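Local coordinates for protein rhodopsin (Todarodes pacificus, PDB 2Z73) that senses dim light through its bound retinal and passes the signal to G proteins that activate phospholipase C, at residues Ala77-Thr82 with Gly119-Met124; Ala260-Val265 with Ser316-Lys321; Val267-Leu272 with Ile309-Ile314. All coordinates share one frame; numbering follows the deposited sequence.

Contact 1: Ala77-Thr82 with Gly119-Met124; sequences AFSDFT and GFMSIM. With RET (retinal), chain D; PLM (palmitic acid), chain E.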
loop_
_atom_site.group_PDB
_atom_site.type_symbol
_atom_site.label_atom_id
_atom_site.label_comp_id
_atom_site.label_asym_id
_atom_site.label_seq_id
_atom_site.Cartn_x
_atom_site.Cartn_y
_atom_site.Cartn_z
ATOM N N ALA A 77 5.824 3.360 3.441
ATOM C CA ALA A 77 6.461 4.252 2.487
ATOM C C ALA A 77 7.703 3.619 1.865
ATOM O O ALA A 77 7.983 3.842 0.689
ATOM C CB ALA A 77 6.821 5.562 3.155
ATOM N N PHE A 78 8.452 2.846 2.647
ATOM C CA PHE A 78 9.655 2.197 2.120
ATOM C C PHE A 78 9.182 1.188 1.079
ATOM O O PHE A 78 9.769 1.050 0.001
ATOM C CB PHE A 78 10.412 1.454 3.227
ATOM C CG PHE A 78 11.658 0.762 2.748
ATOM C CD1 PHE A 78 12.905 1.335 2.939
ATOM C CD2 PHE A 78 11.578 -0.443 2.057
ATOM C CE1 PHE A 78 14.053 0.725 2.448
ATOM C CE2 PHE A 78 12.727 -1.060 1.561
ATOM C CZ PHE A 78 13.961 -0.476 1.755
ATOM N N SER A 79 8.112 0.488 1.431
ATOM C CA SER A 79 7.509 -0.498 0.573
ATOM C C SER A 79 7.103 0.136 -0.747
ATOM O O SER A 79 7.496 -0.317 -1.823
ATOM C CB SER A 79 6.272 -1.083 1.260
ATOM O OG SER A 79 5.654 -2.083 0.478
ATOM N N ASP A 80 6.316 1.197 -0.668
ATOM C CA ASP A 80 5.846 1.886 -1.863
ATOM C C ASP A 80 6.985 2.552 -2.616
ATOM O O ASP A 80 6.960 2.659 -3.855
ATOM C CB ASP A 80 4.773 2.894 -1.478
ATOM C CG ASP A 80 3.542 2.226 -0.915
ATOM O OD1 ASP A 80 2.692 2.922 -0.312
ATOM O OD2 ASP A 80 3.424 0.999 -1.081
ATOM N N PHE A 81 7.996 2.996 -1.883
ATOM C CA PHE A 81 9.138 3.617 -2.524
ATOM C C PHE A 81 9.808 2.610 -3.467
ATOM O O PHE A 81 9.962 2.873 -4.656
ATOM C CB PHE A 81 10.174 4.069 -1.491
ATOM C CG PHE A 81 11.409 4.658 -2.116
ATOM C CD1 PHE A 81 11.431 5.982 -2.523
ATOM C CD2 PHE A 81 12.524 3.863 -2.367
ATOM C CE1 PHE A 81 12.537 6.501 -3.172
ATOM C CE2 PHE A 81 13.640 4.375 -3.016
ATOM C CZ PHE A 81 13.647 5.695 -3.420
ATOM N N THR A 82 10.194 1.464 -2.905
ATOM C CA THR A 82 10.869 0.403 -3.642
ATOM C C THR A 82 10.033 -0.121 -4.805
ATOM O O THR A 82 10.569 -0.474 -5.849
ATOM C CB THR A 82 11.221 -0.805 -2.722
ATOM O OG1 THR A 82 11.708 -0.334 -1.463
ATOM C CG2 THR A 82 12.297 -1.677 -3.366
ATOM N N GLY A 119 3.958 -5.582 -2.611
ATOM C CA GLY A 119 2.531 -5.420 -2.797
ATOM C C GLY A 119 1.911 -6.129 -1.606
ATOM O O GLY A 119 0.948 -5.649 -1.007
ATOM N N PHE A 120 2.483 -7.277 -1.248
ATOM C CA PHE A 120 1.983 -8.032 -0.104
ATOM C C PHE A 120 2.310 -7.271 1.174
ATOM O O PHE A 120 1.577 -7.339 2.153
ATOM C CB PHE A 120 2.631 -9.428 -0.034
ATOM C CG PHE A 120 2.211 -10.366 -1.135
ATOM C CD1 PHE A 120 3.121 -11.277 -1.658
ATOM C CD2 PHE A 120 0.911 -10.350 -1.636
ATOM C CE1 PHE A 120 2.754 -12.172 -2.676
ATOM C CE2 PHE A 120 0.523 -11.236 -2.651
ATOM C CZ PHE A 120 1.455 -12.155 -3.175
ATOM N N MET A 121 3.419 -6.539 1.147
ATOM C CA MET A 121 3.869 -5.776 2.307
ATOM C C MET A 121 3.029 -4.541 2.572
ATOM O O MET A 121 2.769 -4.212 3.724
ATOM C CB MET A 121 5.330 -5.370 2.156
ATOM C CG MET A 121 5.974 -4.948 3.469
ATOM S SD MET A 121 7.797 -4.967 3.428
ATOM C CE MET A 121 8.150 -3.250 3.334
ATOM N N SER A 122 2.593 -3.856 1.524
ATOM C CA SER A 122 1.786 -2.675 1.747
ATOM C C SER A 122 0.446 -2.957 2.443
ATOM O O SER A 122 0.033 -2.195 3.320
ATOM C CB SER A 122 1.587 -1.916 0.437
ATOM O OG SER A 122 2.780 -1.235 0.096
ATOM N N ILE A 123 -0.230 -4.045 2.080
ATOM C CA ILE A 123 -1.501 -4.380 2.730
ATOM C C ILE A 123 -1.282 -4.948 4.123
ATOM O O ILE A 123 -2.023 -4.627 5.051
ATOM C CB ILE A 123 -2.319 -5.425 1.954
ATOM C CG1 ILE A 123 -1.474 -6.020 0.830
ATOM C CG2 ILE A 123 -3.619 -4.805 1.467
ATOM C CD1 ILE A 123 -2.096 -7.224 0.173
ATOM N N MET A 124 -0.273 -5.798 4.280
ATOM C CA MET A 124 -0.019 -6.377 5.595
ATOM C C MET A 124 0.420 -5.281 6.570
ATOM O O MET A 124 0.120 -5.342 7.770
ATOM C CB MET A 124 1.042 -7.472 5.517
ATOM C CG MET A 124 1.125 -8.302 6.776
ATOM S SD MET A 124 -0.504 -8.844 7.361
ATOM C CE MET A 124 -0.761 -10.315 6.411
HETATM C C1 RET D . -2.691 -10.470 -6.080
HETATM C C2 RET D . -4.034 -9.869 -5.575
HETATM C C3 RET D . -4.006 -8.386 -5.243
HETATM C C4 RET D . -2.847 -8.008 -4.305
HETATM C C5 RET D . -1.507 -8.596 -4.748
HETATM C C6 RET D . -1.411 -9.704 -5.552
HETATM C C7 RET D . -0.071 -10.272 -6.000
HETATM C C8 RET D . 0.783 -9.663 -6.933
HETATM C C9 RET D . 2.122 -10.021 -7.423
HETATM C C10 RET D . 2.605 -9.143 -8.311
HETATM C C11 RET D . 3.884 -9.072 -8.985
HETATM C C12 RET D . 4.308 -8.136 -9.888
HETATM C C13 RET D . 3.656 -6.974 -10.607
HETATM C C14 RET D . 4.408 -6.156 -11.405
HETATM C C15 RET D . 3.850 -5.021 -12.149
HETATM C C16 RET D . -2.629 -11.947 -5.692
HETATM C C17 RET D . -2.784 -10.447 -7.641
HETATM C C18 RET D . -0.376 -7.780 -4.179
HETATM C C19 RET D . 2.836 -11.250 -6.897
HETATM C C20 RET D . 2.138 -6.783 -10.392
HETATM C C1 PLM E . 18.688 8.554 8.946
HETATM O O2 PLM E . 19.483 9.430 8.632
HETATM C C2 PLM E . 17.298 8.547 8.302
HETATM C C3 PLM E . 17.002 7.280 7.487
HETATM C C4 PLM E . 16.655 7.638 6.046
HETATM C C5 PLM E . 16.090 6.459 5.305
HETATM C C6 PLM E . 15.771 6.860 3.885
HETATM C C7 PLM E . 15.718 5.640 2.992
HETATM C C8 PLM E . 15.405 6.004 1.531
HETATM C C9 PLM E . 14.913 4.795 0.732
HETATM C CA PLM E . 16.033 4.081 0.009
HETATM C CB PLM E . 15.678 2.624 -0.205
HETATM C CC PLM E . 16.564 1.986 -1.258
HETATM C CD PLM E . 16.202 0.529 -1.457
HETATM C CE PLM E . 16.105 0.205 -2.928
HETATM C CF PLM E . 17.119 -0.839 -3.364
HETATM C CG PLM E . 16.997 -1.148 -4.852
#
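S122 sits opposite S79 and D80 and takes part in a short polar relay that illustrates how two apolar transmembrane helices can be tied by buried hydroxyls. The hydroxyl of S79 donates to S122 OG (OG to OG 3.0 Å), and S122 OG in turn donates to D80 OD2 at 2.6 Å, meeting the carboxylate on its syn side but 24° out of its plane. With OG turned away from its own backbone N (chi1 -179°), S79 puts its hydroxyl toward S122, whose OG also lies in hydrogen-bonding contact with F118 O, one turn back. M121 lies beside the pair, its chain bent at the last torsion so that CE comes 3.5 Å from S79 CB. Further out, T82 OG1 binds F78 O (2.8 Å), approaching from the face opposite that used by T82 N, while F78 and F81 lean on a palmitic acid chain, C9 of which lies over one face of the F81 ring. On the other helix G119 and F120 belong to the retinal pocket, F120 CE2 packing 3.5 Å from retinal C7. D80 is the aspartate found in the second transmembrane helix of most class A receptors, and S122 is one of the polar side chains around it. The axes of segments 77-82 and 119-124 pass 9.0 Å apart, at 155° between their N-to-C directions; D80 also touches N52 on helix 31-61, M121 packs against helix 149-167, and S122 meets F270 of helix 246-286.

Contact 2: Ala260-Val265 with Ser316-Lys321; sequences AKISIV and SVSHPK. With PLM (palmitic acid), chain F; BOG (octyl beta-D-glucopyranoside), chain C.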
loop_
_atom_site.group_PDB
_atom_site.type_symbol
_atom_site.label_atom_id
_atom_site.label_comp_id
_atom_site.label_asym_id
_atom_site.label_seq_id
_atom_site.Cartn_x
_atom_site.Cartn_y
_atom_site.Cartn_z
ATOM N N ALA A 260 -7.587 6.942 11.844
ATOM C CA ALA A 260 -8.225 5.674 11.530
ATOM C C ALA A 260 -8.908 5.828 10.188
ATOM O O ALA A 260 -8.833 4.945 9.325
ATOM C CB ALA A 260 -9.237 5.321 12.595
ATOM N N LYS A 261 -9.584 6.956 10.013
ATOM C CA LYS A 261 -10.255 7.242 8.759
ATOM C C LYS A 261 -9.211 7.171 7.644
ATOM O O LYS A 261 -9.371 6.420 6.686
ATOM C CB LYS A 261 -10.890 8.628 8.805
ATOM C CG LYS A 261 -12.238 8.673 9.499
ATOM C CD LYS A 261 -12.705 10.112 9.677
ATOM C CE LYS A 261 -14.173 10.189 10.071
ATOM N NZ LYS A 261 -14.470 9.391 11.294
ATOM N N ILE A 262 -8.133 7.937 7.786
ATOM C CA ILE A 262 -7.058 7.931 6.795
ATOM C C ILE A 262 -6.687 6.502 6.405
ATOM O O ILE A 262 -6.660 6.159 5.216
ATOM C CB ILE A 262 -5.784 8.617 7.335
ATOM C CG1 ILE A 262 -6.095 10.057 7.738
ATOM C CG2 ILE A 262 -4.697 8.614 6.271
ATOM C CD1 ILE A 262 -4.938 10.763 8.400
ATOM N N SER A 263 -6.394 5.680 7.411
ATOM C CA SER A 263 -6.014 4.286 7.204
ATOM C C SER A 263 -6.945 3.581 6.241
ATOM O O SER A 263 -6.503 2.823 5.374
ATOM C CB SER A 263 -6.050 3.529 8.525
ATOM O OG SER A 263 -5.221 4.141 9.484
ATOM N N ILE A 264 -8.241 3.820 6.416
ATOM C CA ILE A 264 -9.255 3.209 5.579
ATOM C C ILE A 264 -9.176 3.706 4.155
ATOM O O ILE A 264 -9.336 2.923 3.213
ATOM C CB ILE A 264 -10.670 3.461 6.163
ATOM C CG1 ILE A 264 -11.025 2.327 7.124
ATOM C CG2 ILE A 264 -11.711 3.579 5.044
ATOM C CD1 ILE A 264 -12.351 2.518 7.848
ATOM N N VAL A 265 -8.923 4.994 3.968
ATOM C CA VAL A 265 -8.843 5.497 2.600
ATOM C C VAL A 265 -7.670 4.880 1.832
ATOM O O VAL A 265 -7.808 4.536 0.662
ATOM C CB VAL A 265 -8.708 7.036 2.554
ATOM C CG1 VAL A 265 -8.647 7.509 1.107
ATOM C CG2 VAL A 265 -9.877 7.675 3.258
ATOM N N SER A 316 -0.898 14.083 2.487
ATOM C CA SER A 316 -0.716 15.524 2.318
ATOM C C SER A 316 -1.986 16.364 2.333
ATOM O O SER A 316 -1.922 17.577 2.549
ATOM C CB SER A 316 0.066 15.811 1.035
ATOM O OG SER A 316 -0.726 15.599 -0.111
ATOM N N VAL A 317 -3.140 15.737 2.113
ATOM C CA VAL A 317 -4.405 16.481 2.111
ATOM C C VAL A 317 -5.287 16.192 3.315
ATOM O O VAL A 317 -6.323 16.828 3.472
ATOM C CB VAL A 317 -5.250 16.175 0.852
ATOM C CG1 VAL A 317 -4.490 16.552 -0.390
ATOM C CG2 VAL A 317 -5.625 14.706 0.818
ATOM N N SER A 318 -4.887 15.242 4.158
ATOM C CA SER A 318 -5.710 14.887 5.317
ATOM C C SER A 318 -4.956 14.635 6.606
ATOM O O SER A 318 -5.570 14.448 7.651
ATOM C CB SER A 318 -6.522 13.637 5.008
ATOM O OG SER A 318 -5.653 12.530 4.864
ATOM N N HIS A 319 -3.634 14.612 6.550
ATOM C CA HIS A 319 -2.866 14.361 7.762
ATOM C C HIS A 319 -2.304 15.666 8.330
ATOM O O HIS A 319 -1.331 16.204 7.807
ATOM C CB HIS A 319 -1.737 13.382 7.460
ATOM C CG HIS A 319 -1.174 12.733 8.676
ATOM N ND1 HIS A 319 -0.576 13.450 9.689
ATOM C CD2 HIS A 319 -1.141 11.436 9.059
ATOM C CE1 HIS A 319 -0.199 12.624 10.649
ATOM N NE2 HIS A 319 -0.531 11.396 10.291
ATOM N N PRO A 320 -2.907 16.176 9.421
ATOM C CA PRO A 320 -2.496 17.422 10.082
ATOM C C PRO A 320 -1.021 17.544 10.468
ATOM O O PRO A 320 -0.316 18.401 9.935
ATOM C CB PRO A 320 -3.429 17.497 11.290
ATOM C CG PRO A 320 -3.684 16.067 11.607
ATOM C CD PRO A 320 -3.910 15.469 10.235
ATOM N N LYS A 321 -0.544 16.707 11.384
ATOM C CA LYS A 321 0.857 16.797 11.777
ATOM C C LYS A 321 1.770 16.716 10.568
ATOM O O LYS A 321 2.715 17.490 10.446
ATOM C CB LYS A 321 1.227 15.692 12.774
ATOM C CG LYS A 321 0.863 16.019 14.216
ATOM C CD LYS A 321 1.250 14.893 15.161
ATOM C CE LYS A 321 0.879 15.233 16.595
ATOM N NZ LYS A 321 1.220 14.136 17.542
HETATM C C1 PLM F . -1.986 18.600 -1.896
HETATM O O2 PLM F . -1.731 17.900 -0.926
HETATM C C2 PLM F . -1.633 18.099 -3.301
HETATM C C3 PLM F . -0.154 17.742 -3.485
HETATM C C4 PLM F . 0.187 17.638 -4.964
HETATM C C5 PLM F . 0.504 16.228 -5.354
HETATM C C6 PLM F . 0.831 16.168 -6.823
HETATM C C7 PLM F . -0.234 15.389 -7.565
HETATM C C8 PLM F . 0.053 15.296 -9.066
HETATM C C9 PLM F . -0.528 14.023 -9.664
HETATM C CA PLM F . -1.354 14.305 -10.892
HETATM C CB PLM F . -2.299 13.156 -11.165
HETATM C CC PLM F . -2.747 13.136 -12.611
HETATM C CD PLM F . -3.691 11.979 -12.863
HETATM C CE PLM F . -5.005 12.483 -13.407
HETATM C CF PLM F . -6.153 12.240 -12.439
HETATM C CG PLM F . -7.483 12.755 -12.992
HETATM C C1 BOG C . -0.561 9.288 17.476
HETATM O O1 BOG C . -1.210 8.391 16.683
HETATM C C2 BOG C . -1.387 10.525 17.232
HETATM O O2 BOG C . -1.388 10.958 15.818
HETATM C C3 BOG C . -0.710 11.487 18.098
HETATM O O3 BOG C . -1.470 12.623 17.896
HETATM C C4 BOG C . -0.723 10.973 19.595
HETATM O O4 BOG C . -0.082 11.887 20.429
HETATM C C5 BOG C . 0.084 9.757 19.776
HETATM O O5 BOG C . -0.582 8.837 18.919
HETATM C C6 BOG C . 0.062 9.229 21.272
HETATM O O6 BOG C . 0.931 7.978 21.379
HETATM C "C1'" BOG C . -0.115 7.702 16.147
HETATM C "C2'" BOG C . -0.769 6.540 15.588
HETATM C "C3'" BOG C . -0.335 6.599 14.164
HETATM C "C4'" BOG C . -1.514 6.144 13.512
HETATM C "C5'" BOG C . -1.060 5.842 12.132
HETATM C "C6'" BOG C . -2.265 6.057 11.394
HETATM C "C7'" BOG C . -1.800 5.832 10.014
HETATM C "C8'" BOG C . -2.720 6.635 9.275
#
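I262 carries the apolar side of this contact, pushing its CD1 and CG1 against S318 and H319. CD1 lies 3.8 Å from the backbone carbonyl S318 O and 3.9 Å from H319 CD2, the I262 and H319 side chains crossing at about a right angle, while CG1 rests at 3.8 Å from S318 OG. CG1 stands beside the backbone N (chi1 -58°), which sends the branch outward to the other segment. S263, one residue past I262, touches R133 and I129 on helix 104-138. The second segment is the junction between helix 311-318, the cytoplasmic end of the seventh transmembrane helix, and helix 320-329, the short eighth helix found after it in rhodopsin-like receptors. Hydrogen bonds define this turn. S318 OG is held by I314 O, one turn back, and S318 O receives R258 NE from the neighbouring helix 246-286. H319 occupies the N-cap position; the cap from ND1 to F322 N helps hold the ring, and CD2, the other ring atom next to CG, is the one closest to I262 CD1. On the first segment, S263 OG bonds back to L259 O. Lipid and detergent add to the periphery: the octyl tail of a glucoside reaches helix 246-286, with C8' near I262 and S263 OG, V317 CG1 approaches palmitic acid O2 to 3.1 Å, and K321, its chain extended, makes a weak hydrogen bond from NZ to the sugar oxygen O3 at 3.1 Å.

Contact 3: Val267-Leu272 with Ile309-Ile314; sequences VSQFLL and IHNPMI. With TWT (docosane), chain G.
Q269 reaches across to H310, N311 and I314 from a helix whose earlier residues look elsewhere: V267 points away from the other segment and packs on M126 and I216, and S268 OG bonds to I264 O. From this segment it is Q269 alone that touches the other. Its CB lies 4.2 Å from I314 CD1 and its CG 3.6 Å from H310 ND1. Starting opposite the backbone N (chi1 172°), the chain bends at CG, which sets CD at the edge of the imidazole, in the ring plane, with the amide turned 64° from it. I309 CG1 lies over one face of the same ring, offset toward the rim, 3.7 Å above the plane. The amides of Q269 and N311 approach each other with planes 47° apart. Replacing Q269 by an alanine would probably leave the imidazole edge without its neighbour and open a gap beside the N311 amide. N311 and P312 begin the NPxxY motif of rhodopsin-like receptors, and P312 also borders a bound docosane. Next along, F270 stacks on W274 and packs against helix 104-138, while L271 turns to helix 195-224. The contact thus joins helix 246-286 to helix 311-318, with helices 31-61 and 70-87 behind the latter, touched by I309, P312 and N311.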
loop_
_atom_site.group_PDB
_atom_site.type_symbol
_atom_site.label_atom_id
_atom_site.label_comp_id
_atom_site.label_asym_id
_atom_site.label_seq_id
_atom_site.Cartn_x
_atom_site.Cartn_y
_atom_site.Cartn_z
ATOM N N VAL A 267 -6.357 2.042 2.420
ATOM C CA VAL A 267 -6.684 0.631 2.229
ATOM C C VAL A 267 -7.628 0.548 1.023
ATOM O O VAL A 267 -7.457 -0.287 0.138
ATOM C CB VAL A 267 -7.370 0.034 3.473
ATOM C CG1 VAL A 267 -8.063 -1.275 3.127
ATOM C CG2 VAL A 267 -6.344 -0.235 4.541
ATOM N N SER A 268 -8.615 1.431 0.992
ATOM C CA SER A 268 -9.575 1.445 -0.105
ATOM C C SER A 268 -8.837 1.679 -1.400
ATOM O O SER A 268 -9.178 1.111 -2.434
ATOM C CB SER A 268 -10.595 2.564 0.093
ATOM O OG SER A 268 -10.996 2.642 1.453
ATOM N N GLN A 269 -7.821 2.529 -1.331
ATOM C CA GLN A 269 -7.014 2.865 -2.496
ATOM C C GLN A 269 -6.325 1.604 -3.022
ATOM O O GLN A 269 -6.376 1.292 -4.221
ATOM C CB GLN A 269 -5.987 3.935 -2.107
ATOM C CG GLN A 269 -4.966 4.244 -3.171
ATOM C CD GLN A 269 -3.760 3.336 -3.092
ATOM O OE1 GLN A 269 -2.933 3.459 -2.192
ATOM N NE2 GLN A 269 -3.656 2.417 -4.033
ATOM N N PHE A 270 -5.708 0.866 -2.106
ATOM C CA PHE A 270 -5.009 -0.361 -2.447
ATOM C C PHE A 270 -5.941 -1.344 -3.137
ATOM O O PHE A 270 -5.653 -1.817 -4.238
ATOM C CB PHE A 270 -4.425 -0.987 -1.179
ATOM C CG PHE A 270 -3.581 -2.192 -1.439
ATOM C CD1 PHE A 270 -4.165 -3.444 -1.643
ATOM C CD2 PHE A 270 -2.200 -2.073 -1.546
ATOM C CE1 PHE A 270 -3.383 -4.558 -1.955
ATOM C CE2 PHE A 270 -1.412 -3.175 -1.857
ATOM C CZ PHE A 270 -2.004 -4.422 -2.064
ATOM N N LEU A 271 -7.051 -1.658 -2.475
ATOM C CA LEU A 271 -8.037 -2.591 -3.020
ATOM C C LEU A 271 -8.543 -2.164 -4.398
ATOM O O LEU A 271 -8.504 -2.948 -5.354
ATOM C CB LEU A 271 -9.217 -2.725 -2.056
ATOM C CG LEU A 271 -8.791 -3.230 -0.677
ATOM C CD1 LEU A 271 -9.976 -3.242 0.263
ATOM C CD2 LEU A 271 -8.179 -4.618 -0.812
ATOM N N LEU A 272 -9.018 -0.927 -4.504
ATOM C CA LEU A 272 -9.514 -0.415 -5.777
ATOM C C LEU A 272 -8.444 -0.489 -6.848
ATOM O O LEU A 272 -8.749 -0.649 -8.024
ATOM C CB LEU A 272 -9.961 1.045 -5.638
ATOM C CG LEU A 272 -11.261 1.305 -4.889
ATOM C CD1 LEU A 272 -11.418 2.797 -4.674
ATOM C CD2 LEU A 272 -12.431 0.740 -5.680
ATOM N N ILE A 309 1.862 4.955 -5.322
ATOM C CA ILE A 309 2.175 6.379 -5.346
ATOM C C ILE A 309 1.040 7.216 -4.774
ATOM O O ILE A 309 1.022 8.437 -4.957
ATOM C CB ILE A 309 2.372 6.903 -6.770
ATOM C CG1 ILE A 309 0.998 7.028 -7.440
ATOM C CG2 ILE A 309 3.320 5.983 -7.541
ATOM C CD1 ILE A 309 0.960 7.896 -8.658
ATOM N N HIS A 310 0.100 6.588 -4.080
ATOM C CA HIS A 310 -1.033 7.342 -3.582
ATOM C C HIS A 310 -1.042 7.783 -2.133
ATOM O O HIS A 310 -1.425 8.906 -1.846
ATOM C CB HIS A 310 -2.319 6.587 -3.904
ATOM C CG HIS A 310 -2.644 6.559 -5.365
ATOM N ND1 HIS A 310 -3.086 5.422 -6.010
ATOM C CD2 HIS A 310 -2.587 7.528 -6.308
ATOM C CE1 HIS A 310 -3.283 5.693 -7.288
ATOM N NE2 HIS A 310 -2.988 6.964 -7.494
ATOM N N ASN A 311 -0.620 6.926 -1.219
ATOM C CA ASN A 311 -0.636 7.282 0.188
ATOM C C ASN A 311 -0.032 8.648 0.490
ATOM O O ASN A 311 -0.645 9.454 1.176
ATOM C CB ASN A 311 0.068 6.204 1.018
ATOM C CG ASN A 311 -0.538 4.831 0.820
ATOM O OD1 ASN A 311 -1.599 4.699 0.210
ATOM N ND2 ASN A 311 0.131 3.802 1.330
ATOM N N PRO A 312 1.184 8.925 -0.006
ATOM C CA PRO A 312 1.776 10.233 0.273
ATOM C C PRO A 312 0.842 11.398 -0.082
ATOM O O PRO A 312 0.673 12.338 0.709
ATOM C CB PRO A 312 3.050 10.217 -0.563
ATOM C CG PRO A 312 3.452 8.774 -0.482
ATOM C CD PRO A 312 2.133 8.076 -0.746
ATOM N N MET A 313 0.227 11.345 -1.257
ATOM C CA MET A 313 -0.679 12.411 -1.641
ATOM C C MET A 313 -1.915 12.412 -0.729
ATOM O O MET A 313 -2.434 13.469 -0.369
ATOM C CB MET A 313 -1.084 12.262 -3.108
ATOM C CG MET A 313 0.114 12.170 -4.046
ATOM S SD MET A 313 -0.261 12.312 -5.809
ATOM C CE MET A 313 -0.635 10.602 -6.242
ATOM N N ILE A 314 -2.380 11.230 -0.340
ATOM C CA ILE A 314 -3.536 11.141 0.544
ATOM C C ILE A 314 -3.182 11.823 1.869
ATOM O O ILE A 314 -3.952 12.649 2.384
ATOM C CB ILE A 314 -3.931 9.659 0.811
ATOM C CG1 ILE A 314 -4.346 8.985 -0.502
ATOM C CG2 ILE A 314 -5.092 9.582 1.781
ATOM C CD1 ILE A 314 -4.618 7.490 -0.368
HETATM C C1 TWT G . 3.528 14.138 -0.232
HETATM C C2 TWT G . 3.313 14.841 -1.552
HETATM C C3 TWT G . 4.033 14.049 -2.627
HETATM C C4 TWT G . 3.888 14.681 -4.016
HETATM C C5 TWT G . 4.660 13.761 -4.962
HETATM C C6 TWT G . 5.544 14.525 -5.935
HETATM C C7 TWT G . 6.999 14.112 -5.643
HETATM C C8 TWT G . 7.875 15.358 -5.651
HETATM C C9 TWT G . 9.053 15.244 -6.635
HETATM C C10 TWT G . 8.554 15.921 -7.901
HETATM C C11 TWT G . 9.087 17.323 -8.199
HETATM C C12 TWT G . 8.819 17.381 -9.688
HETATM C C13 TWT G . 9.191 18.633 -10.471
HETATM C C14 TWT G . 9.373 17.970 -11.827
HETATM C C15 TWT G . 10.148 18.681 -12.921
HETATM C C16 TWT G . 9.946 17.668 -14.046
HETATM C C17 TWT G . 9.917 18.191 -15.436
HETATM C C18 TWT G . 10.681 17.094 -16.180
HETATM C C19 TWT G . 10.834 17.328 -17.673
HETATM C C20 TWT G . 11.617 16.117 -18.185
HETATM C C21 TWT G . 11.851 16.208 -19.683
HETATM C C22 TWT G . 12.634 14.972 -20.115
#

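Overall arrangement
Contact 1 closes along the chain before the other two begin, and contact 3 falls within the span that contact 2 brackets. Contacts 2 and 3 share helices 246-286 and 311-318; their centres are about 11 Å apart, and V265 touches I314 between them. Contact 3 is equally near contact 1, where D80 meets N311 and I123 meets F270. Contacts 1 and 2 lie about 17 Å apart between centres and do not touch. Contact 3 therefore bridges the helix pair next to retinal and the cytoplasmic junction, a layout consistent with light-driven change at the chromophore being relayed through the helix bundle toward the G-protein side.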